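Local atomic coordinates of toxin-like protein (Paenibacillus larvae subsp. larvae BRL-230010, PDB entry 5DZQ), a protein that probably transfers ADP-ribose from NAD+ to a Rho-type GTPase of the host cell, as a C3-like mono-ADP-ribosyltransferase toxin. Residues V93-D98 against G137-S142; A164-V169 against L181-N186. All coordinates share one frame; numbering follows the deposited sequence.

Interaction 1: residues V93-D98 against G137-S142; sequences VYRGDD and GYLSTS
Tyr-94 and Ser-142 share two backbone hydrogen bonds, Ser-142 N to Tyr-94 O (2.7 Å) and Tyr-94 N to Ser-142 O (2.9 Å). They form a single antiparallel bridge between strands that meet at 105°, where the five-stranded sheet and the three-stranded sheet of the ADP-ribosyltransferase fold come together. Arg-95 and the Ser-Thr-Ser run 140-142 match the first two elements of the family's R-S-E signature, consistent with a place in the NAD+ site. Arg-95 NH1 donates to Ser-140 O (3.0 Å) in the plane of the guanidinium, by a fairly straight N-H...O (159°). Bending at chi3 (57°) turns the group toward Asp-97, which it holds along one side in a salt bridge: NH2 meets OD1 of Asp-97 at 2.8 Å and NE meets OD2. Three nitrogens thus pin the guanidinium. The aliphatic part of the Arg-95 chain lies against Leu-139, CD to CD1 3.6 Å. Ser-142 CB sits over one face of the Tyr-94 ring, displaced toward the rim, in a CH-pi contact; the Tyr-94 OH is hydrogen-bonded to Phe-149 N. Thr-141 OG1 is hydrogen-bonded to Leu-181 O; Val-93 crosses Thr-141 at about a right angle, pressing CG2 to 3.5 Å from Thr-141 CB.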
ATOM      1  N   VAL B  93       0.094  15.811 -11.113  1.00 30.23           N
ATOM      2  CA  VAL B  93       0.361  14.883 -10.024  1.00 28.39           C
ATOM      3  C   VAL B  93       0.797  13.552 -10.606  1.00 31.02           C
ATOM      4  O   VAL B  93       0.757  13.364 -11.822  1.00 33.00           O
ATOM      5  CB  VAL B  93      -0.869  14.697  -9.119  1.00 33.11           C
ATOM      6  CG1 VAL B  93      -1.207  16.021  -8.434  1.00 35.39           C
ATOM      7  CG2 VAL B  93      -2.059  14.200  -9.937  1.00 31.33           C
ATOM      8  N   TYR B  94       1.232  12.633  -9.746  1.00 26.76           N
ATOM      9  CA  TYR B  94       1.707  11.341 -10.229  1.00 26.72           C
ATOM     10  C   TYR B  94       1.388  10.191  -9.284  1.00 30.41           C
ATOM     11  O   TYR B  94       1.111  10.412  -8.099  1.00 29.19           O
ATOM     12  CB  TYR B  94       3.217  11.387 -10.482  1.00 26.94           C
ATOM     13  CG  TYR B  94       4.086  11.337  -9.251  1.00 28.25           C
ATOM     14  CD1 TYR B  94       4.424  12.495  -8.561  1.00 26.91           C
ATOM     15  CD2 TYR B  94       4.596  10.132  -8.794  1.00 27.66           C
ATOM     16  CE1 TYR B  94       5.235  12.437  -7.434  1.00 26.00           C
ATOM     17  CE2 TYR B  94       5.396  10.073  -7.681  1.00 26.45           C
ATOM     18  CZ  TYR B  94       5.713  11.226  -7.011  1.00 27.03           C
ATOM     19  OH  TYR B  94       6.532  11.156  -5.914  1.00 28.27           O
ATOM     20  N   ARG B  95       1.461   8.981  -9.844  1.00 30.66           N
ATOM     21  CA  ARG B  95       1.203   7.694  -9.170  1.00 38.89           C
ATOM     22  C   ARG B  95       2.171   6.656  -9.674  1.00 31.38           C
ATOM     23  O   ARG B  95       2.300   6.497 -10.881  1.00 29.28           O
ATOM     24  CB  ARG B  95      -0.199   7.157  -9.485  1.00 43.38           C
ATOM     25  CG  ARG B  95      -1.321   7.636  -8.636  1.00 52.12           C
ATOM     26  CD  ARG B  95      -2.465   6.642  -8.759  1.00 40.88           C
ATOM     27  NE  ARG B  95      -2.017   5.302  -8.382  1.00 39.07           N
ATOM     28  CZ  ARG B  95      -1.928   4.872  -7.124  1.00 46.12           C
ATOM     29  NH1 ARG B  95      -2.263   5.673  -6.115  1.00 45.29           N
ATOM     30  NH2 ARG B  95      -1.500   3.642  -6.871  1.00 44.01           N
ATOM     31  N   GLY B  96       2.808   5.904  -8.783  1.00 27.54           N
ATOM     32  CA  GLY B  96       3.514   4.703  -9.203  1.00 29.66           C
ATOM     33  C   GLY B  96       2.564   3.519  -9.097  1.00 39.81           C
ATOM     34  O   GLY B  96       1.628   3.549  -8.300  1.00 36.98           O
ATOM     35  N   ASP B  97       2.774   2.486  -9.904  1.00 37.41           N
ATOM     36  CA  ASP B  97       1.962   1.274  -9.785  1.00 35.62           C
ATOM     37  C   ASP B  97       2.797   0.078 -10.208  1.00 36.41           C
ATOM     38  O   ASP B  97       3.776   0.229 -10.943  1.00 35.45           O
ATOM     39  CB  ASP B  97       0.685   1.365 -10.640  1.00 36.40           C
ATOM     40  CG  ASP B  97      -0.403   2.226 -10.005  1.00 46.71           C
ATOM     41  OD1 ASP B  97      -0.965   1.811  -8.958  1.00 42.08           O
ATOM     42  OD2 ASP B  97      -0.710   3.313 -10.558  1.00 39.42           O
ATOM     43  N   ASP B  98       2.435  -1.116  -9.739  1.00 34.58           N
ATOM     44  CA  ASP B  98       3.055  -2.305 -10.291  1.00 35.53           C
ATOM     45  C   ASP B  98       2.248  -2.734 -11.508  1.00 36.53           C
ATOM     46  O   ASP B  98       1.213  -2.145 -11.822  1.00 41.50           O
ATOM     47  CB  ASP B  98       3.170  -3.433  -9.250  1.00 51.37           C
ATOM     48  CG  ASP B  98       1.840  -3.805  -8.617  1.00 62.90           C
ATOM     49  OD1 ASP B  98       0.835  -3.957  -9.344  1.00 63.39           O
ATOM     50  OD2 ASP B  98       1.811  -3.969  -7.375  1.00 68.28           O
ATOM     51  N   GLY B 137     -11.775   3.055  -7.790  1.00 30.97           N
ATOM     52  CA  GLY B 137     -11.469   3.469  -6.438  1.00 32.04           C
ATOM     53  C   GLY B 137     -11.272   4.974  -6.375  1.00 29.58           C
ATOM     54  O   GLY B 137     -11.316   5.649  -7.398  1.00 30.69           O
ATOM     55  N   TYR B 138     -11.084   5.497  -5.167  1.00 30.69           N
ATOM     56  CA  TYR B 138     -10.647   6.880  -4.997  1.00 28.83           C
ATOM     57  C   TYR B 138      -9.229   6.960  -5.533  1.00 31.30           C
ATOM     58  O   TYR B 138      -8.496   5.974  -5.506  1.00 27.41           O
ATOM     59  CB  TYR B 138     -10.698   7.310  -3.533  1.00 30.86           C
ATOM     60  CG  TYR B 138     -12.112   7.399  -2.994  1.00 25.20           C
ATOM     61  CD1 TYR B 138     -12.885   8.540  -3.200  1.00 31.68           C
ATOM     62  CD2 TYR B 138     -12.679   6.333  -2.325  1.00 27.32           C
ATOM     63  CE1 TYR B 138     -14.198   8.619  -2.721  1.00 29.31           C
ATOM     64  CE2 TYR B 138     -13.974   6.403  -1.846  1.00 28.16           C
ATOM     65  CZ  TYR B 138     -14.731   7.540  -2.053  1.00 30.61           C
ATOM     66  OH  TYR B 138     -16.028   7.584  -1.569  1.00 34.05           O
ATOM     67  N   LEU B 139      -8.842   8.125  -6.019  1.00 27.55           N
ATOM     68  CA  LEU B 139      -7.567   8.232  -6.705  1.00 29.86           C
ATOM     69  C   LEU B 139      -6.606   9.140  -5.932  1.00 25.52           C
ATOM     70  O   LEU B 139      -6.681  10.364  -6.032  1.00 29.84           O
ATOM     71  CB  LEU B 139      -7.803   8.744  -8.121  1.00 37.44           C
ATOM     72  CG  LEU B 139      -6.613   8.897  -9.069  1.00 38.11           C
ATOM     73  CD1 LEU B 139      -5.869   7.590  -9.177  1.00 33.50           C
ATOM     74  CD2 LEU B 139      -7.099   9.358 -10.435  1.00 35.46           C
ATOM     75  N   SER B 140      -5.716   8.526  -5.155  1.00 29.72           N
ATOM     76  CA  SER B 140      -4.705   9.279  -4.410  1.00 29.82           C
ATOM     77  C   SER B 140      -3.489   9.469  -5.301  1.00 30.67           C
ATOM     78  O   SER B 140      -3.049   8.523  -5.958  1.00 34.31           O
ATOM     79  CB  SER B 140      -4.300   8.556  -3.128  1.00 34.09           C
ATOM     80  OG  SER B 140      -5.450   8.190  -2.388  1.00 40.76           O
ATOM     81  N   THR B 141      -2.953  10.684  -5.317  1.00 35.34           N
ATOM     82  CA  THR B 141      -1.825  11.008  -6.183  1.00 31.99           C
ATOM     83  C   THR B 141      -0.780  11.801  -5.407  1.00 37.89           C
ATOM     84  O   THR B 141      -1.111  12.473  -4.432  1.00 32.80           O
ATOM     85  CB  THR B 141      -2.272  11.807  -7.398  1.00 31.90           C
ATOM     86  OG1 THR B 141      -2.827  13.066  -6.982  1.00 32.34           O
ATOM     87  CG2 THR B 141      -3.332  11.035  -8.189  1.00 29.28           C
ATOM     88  N   SER B 142       0.480  11.703  -5.827  1.00 31.86           N
ATOM     89  CA  SER B 142       1.556  12.418  -5.152  1.00 33.89           C
ATOM     90  C   SER B 142       1.920  13.668  -5.944  1.00 35.00           C
ATOM     91  O   SER B 142       1.665  13.754  -7.147  1.00 30.69           O
ATOM     92  CB  SER B 142       2.787  11.524  -4.969  1.00 37.88           C
ATOM     93  OG  SER B 142       2.463  10.304  -4.320  1.00 37.39           O
TER

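Interaction 2: residues A164-V169 against L181-N186; sequences AHAGYV and LLLPRN
Gly-167 and Leu-182 pair through both backbone hydrogen bonds in an antiparallel beta hairpin, strands 167-170 and 179-183, within the small three-stranded sheet of the ADP-ribosyltransferase fold. Leu-182 N donates to Gly-167 O at 2.8 Å, and Gly-167 N returns a bond to Leu-182 O at 3.0 Å. That second carbonyl also receives a CA-H...O contact from Ala-166 CA. Next along the hairpin, Tyr-168 and Leu-181 are a non-hydrogen-bonded pair. Their side chains make a CH-pi contact: Leu-181 CD1 stands over the centre of the Tyr-168 ring, 3.7 Å from its centroid and only 9° off the normal. With CG anti to the backbone N (chi1 -174°), Leu-181 lies across the neighbouring strand and also brings CD1 to 3.8 Å from Ala-166 CB. Ala-166 CB also meets Leu-183 CD1 at 3.9 Å. Val-169 CG1 leans on Leu-182 CB, on the side where Tyr-47 of helix 38-49 touches Leu-182. His-165, which precedes one strand, meets Pro-184, which follows the other, with its backbone and CB, while the imidazole ND1 is hydrogen-bonded to Ser-85 O. The proline ring approaches through two carbons: CG rests 3.8 Å from His-165 CB, and CD lies 3.2 Å from His-165 O.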
ATOM      1  N   ALA B 164     -11.613  21.277 -10.793  1.00 46.87           N
ATOM      2  CA  ALA B 164     -11.952  19.872 -10.540  1.00 45.32           C
ATOM      3  C   ALA B 164     -12.146  19.612  -9.057  1.00 46.59           C
ATOM      4  O   ALA B 164     -11.501  20.248  -8.215  1.00 46.53           O
ATOM      5  CB  ALA B 164     -10.870  18.948 -11.090  1.00 38.40           C
ATOM      6  N   HIS B 165     -13.036  18.679  -8.733  1.00 38.98           N
ATOM      7  CA  HIS B 165     -13.115  18.197  -7.373  1.00 38.37           C
ATOM      8  C   HIS B 165     -11.822  17.446  -7.109  1.00 45.09           C
ATOM      9  O   HIS B 165     -11.449  16.528  -7.851  1.00 44.77           O
ATOM     10  CB  HIS B 165     -14.352  17.318  -7.152  1.00 41.03           C
ATOM     11  CG  HIS B 165     -15.646  18.050  -7.339  1.00 45.32           C
ATOM     12  ND1 HIS B 165     -15.870  19.309  -6.821  1.00 48.15           N
ATOM     13  CD2 HIS B 165     -16.776  17.712  -8.002  1.00 51.36           C
ATOM     14  CE1 HIS B 165     -17.083  19.712  -7.153  1.00 53.52           C
ATOM     15  NE2 HIS B 165     -17.655  18.761  -7.873  1.00 52.44           N
ATOM     16  N   ALA B 166     -11.121  17.874  -6.074  1.00 42.58           N
ATOM     17  CA  ALA B 166      -9.858  17.260  -5.678  1.00 41.28           C
ATOM     18  C   ALA B 166      -9.433  17.949  -4.408  1.00 39.92           C
ATOM     19  O   ALA B 166      -9.388  19.177  -4.362  1.00 42.55           O
ATOM     20  CB  ALA B 166      -8.783  17.410  -6.770  1.00 40.41           C
ATOM     21  N   GLY B 167      -9.140  17.172  -3.373  1.00 40.54           N
ATOM     22  CA  GLY B 167      -8.762  17.747  -2.097  1.00 40.20           C
ATOM     23  C   GLY B 167      -7.372  17.325  -1.659  1.00 36.76           C
ATOM     24  O   GLY B 167      -6.979  16.170  -1.839  1.00 34.54           O
ATOM     25  N   TYR B 168      -6.615  18.268  -1.102  1.00 35.69           N
ATOM     26  CA  TYR B 168      -5.312  17.929  -0.543  1.00 31.88           C
ATOM     27  C   TYR B 168      -5.474  17.253   0.809  1.00 34.92           C
ATOM     28  O   TYR B 168      -6.258  17.700   1.653  1.00 40.50           O
ATOM     29  CB  TYR B 168      -4.445  19.176  -0.417  1.00 40.28           C
ATOM     30  CG  TYR B 168      -3.979  19.715  -1.756  1.00 44.80           C
ATOM     31  CD1 TYR B 168      -4.780  20.575  -2.502  1.00 47.64           C
ATOM     32  CD2 TYR B 168      -2.742  19.354  -2.278  1.00 49.34           C
ATOM     33  CE1 TYR B 168      -4.356  21.071  -3.739  1.00 48.53           C
ATOM     34  CE2 TYR B 168      -2.308  19.848  -3.505  1.00 46.35           C
ATOM     35  CZ  TYR B 168      -3.116  20.700  -4.227  1.00 48.65           C
ATOM     36  OH  TYR B 168      -2.678  21.177  -5.444  1.00 48.86           O
ATOM     37  N   VAL B 169      -4.729  16.173   1.014  1.00 31.41           N
ATOM     38  CA  VAL B 169      -4.783  15.429   2.262  1.00 35.41           C
ATOM     39  C   VAL B 169      -3.390  15.227   2.849  1.00 41.07           C
ATOM     40  O   VAL B 169      -2.391  15.320   2.135  1.00 36.78           O
ATOM     41  CB  VAL B 169      -5.443  14.065   2.051  1.00 35.58           C
ATOM     42  CG1 VAL B 169      -6.868  14.247   1.537  1.00 33.35           C
ATOM     43  CG2 VAL B 169      -4.626  13.233   1.069  1.00 35.02           C
ATOM     44  N   LEU B 181      -2.797  14.567  -3.237  1.00 27.79           N
ATOM     45  CA  LEU B 181      -4.022  15.095  -3.803  1.00 26.74           C
ATOM     46  C   LEU B 181      -4.988  13.936  -4.034  1.00 32.18           C
ATOM     47  O   LEU B 181      -4.661  12.949  -4.707  1.00 34.86           O
ATOM     48  CB  LEU B 181      -3.748  15.858  -5.098  1.00 31.05           C
ATOM     49  CG  LEU B 181      -4.962  16.572  -5.703  1.00 36.82           C
ATOM     50  CD1 LEU B 181      -5.560  17.605  -4.735  1.00 39.51           C
ATOM     51  CD2 LEU B 181      -4.610  17.229  -7.024  1.00 36.69           C
ATOM     52  N   LEU B 182      -6.176  14.052  -3.455  1.00 28.46           N
ATOM     53  CA  LEU B 182      -7.145  12.968  -3.478  1.00 27.10           C
ATOM     54  C   LEU B 182      -8.255  13.300  -4.451  1.00 31.56           C
ATOM     55  O   LEU B 182      -8.913  14.329  -4.329  1.00 33.62           O
ATOM     56  CB  LEU B 182      -7.719  12.723  -2.078  1.00 27.32           C
ATOM     57  CG  LEU B 182      -8.817  11.663  -1.993  1.00 31.47           C
ATOM     58  CD1 LEU B 182      -8.270  10.293  -2.408  1.00 25.93           C
ATOM     59  CD2 LEU B 182      -9.374  11.615  -0.577  1.00 32.41           C
ATOM     60  N   LEU B 183      -8.456  12.437  -5.435  1.00 33.09           N
ATOM     61  CA  LEU B 183      -9.496  12.686  -6.422  1.00 30.39           C
ATOM     62  C   LEU B 183     -10.683  11.765  -6.168  1.00 27.32           C
ATOM     63  O   LEU B 183     -10.525  10.706  -5.557  1.00 28.76           O
ATOM     64  CB  LEU B 183      -8.947  12.498  -7.845  1.00 32.78           C
ATOM     65  CG  LEU B 183      -8.351  13.758  -8.486  1.00 45.40           C
ATOM     66  CD1 LEU B 183      -7.017  14.105  -7.857  1.00 37.43           C
ATOM     67  CD2 LEU B 183      -8.216  13.620  -9.996  1.00 49.98           C
ATOM     68  N   PRO B 184     -11.890  12.179  -6.616  1.00 30.42           N
ATOM     69  CA  PRO B 184     -13.087  11.349  -6.452  1.00 33.63           C
ATOM     70  C   PRO B 184     -12.936   9.937  -7.031  1.00 32.94           C
ATOM     71  O   PRO B 184     -12.153   9.696  -7.957  1.00 34.04           O
ATOM     72  CB  PRO B 184     -14.164  12.123  -7.233  1.00 35.74           C
ATOM     73  CG  PRO B 184     -13.710  13.542  -7.194  1.00 37.45           C
ATOM     74  CD  PRO B 184     -12.202  13.495  -7.207  1.00 33.79           C
ATOM     75  N   ARG B 185     -13.709   9.009  -6.493  1.00 27.92           N
ATOM     76  CA  ARG B 185     -13.840   7.706  -7.115  1.00 33.57           C
ATOM     77  C   ARG B 185     -14.509   7.892  -8.485  1.00 36.24           C
ATOM     78  O   ARG B 185     -15.115   8.936  -8.755  1.00 32.49           O
ATOM     79  CB  ARG B 185     -14.640   6.753  -6.228  1.00 30.83           C
ATOM     80  CG  ARG B 185     -16.112   7.112  -6.112  1.00 29.80           C
ATOM     81  CD  ARG B 185     -16.801   6.219  -5.107  1.00 35.35           C
ATOM     82  NE  ARG B 185     -18.221   6.536  -4.999  1.00 34.56           N
ATOM     83  CZ  ARG B 185     -19.184   5.917  -5.673  1.00 37.16           C
ATOM     84  NH1 ARG B 185     -18.899   4.936  -6.515  1.00 34.58           N
ATOM     85  NH2 ARG B 185     -20.445   6.278  -5.492  1.00 34.60           N
ATOM     86  N   ASN B 186     -14.367   6.894  -9.352  1.00 34.84           N
ATOM     87  CA  ASN B 186     -14.841   6.964 -10.745  1.00 32.84           C
ATOM     88  C   ASN B 186     -14.260   8.121 -11.558  1.00 35.76           C
ATOM     89  O   ASN B 186     -14.890   8.605 -12.499  1.00 38.33           O
ATOM     90  CB  ASN B 186     -16.372   7.026 -10.790  1.00 37.00           C
ATOM     91  CG  ASN B 186     -17.014   5.723 -10.380  1.00 44.86           C
ATOM     92  OD1 ASN B 186     -16.402   4.660 -10.477  1.00 41.17           O
ATOM     93  ND2 ASN B 186     -18.258   5.793  -9.918  1.00 48.64           N
TER

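In the fold
After the N-terminal helices (29-83) the chain enters strand 91-97, one edge of the five-stranded sheet. Interaction 1 closes a 38-residue loop that carries helices 104-107 and 118-128 and strand 132-135 at the opposite edge. After 139-142 the chain returns to the large sheet as strand 154-160, beside 91-97, and then enters the hairpin of interaction 2, which closes an 11-residue loop. The two contacts follow in series, neither nested nor crossed. Strand 179-183 lies between 139-142 and 167-170: Thr-141 N to Leu-181 O and Leu-183 N to Leu-139 O are probable hydrogen bonds. Interaction 1 joins this small sheet to edge strand 91-97 of the large one, while interaction 2 holds the small sheet's outer strand 167-170.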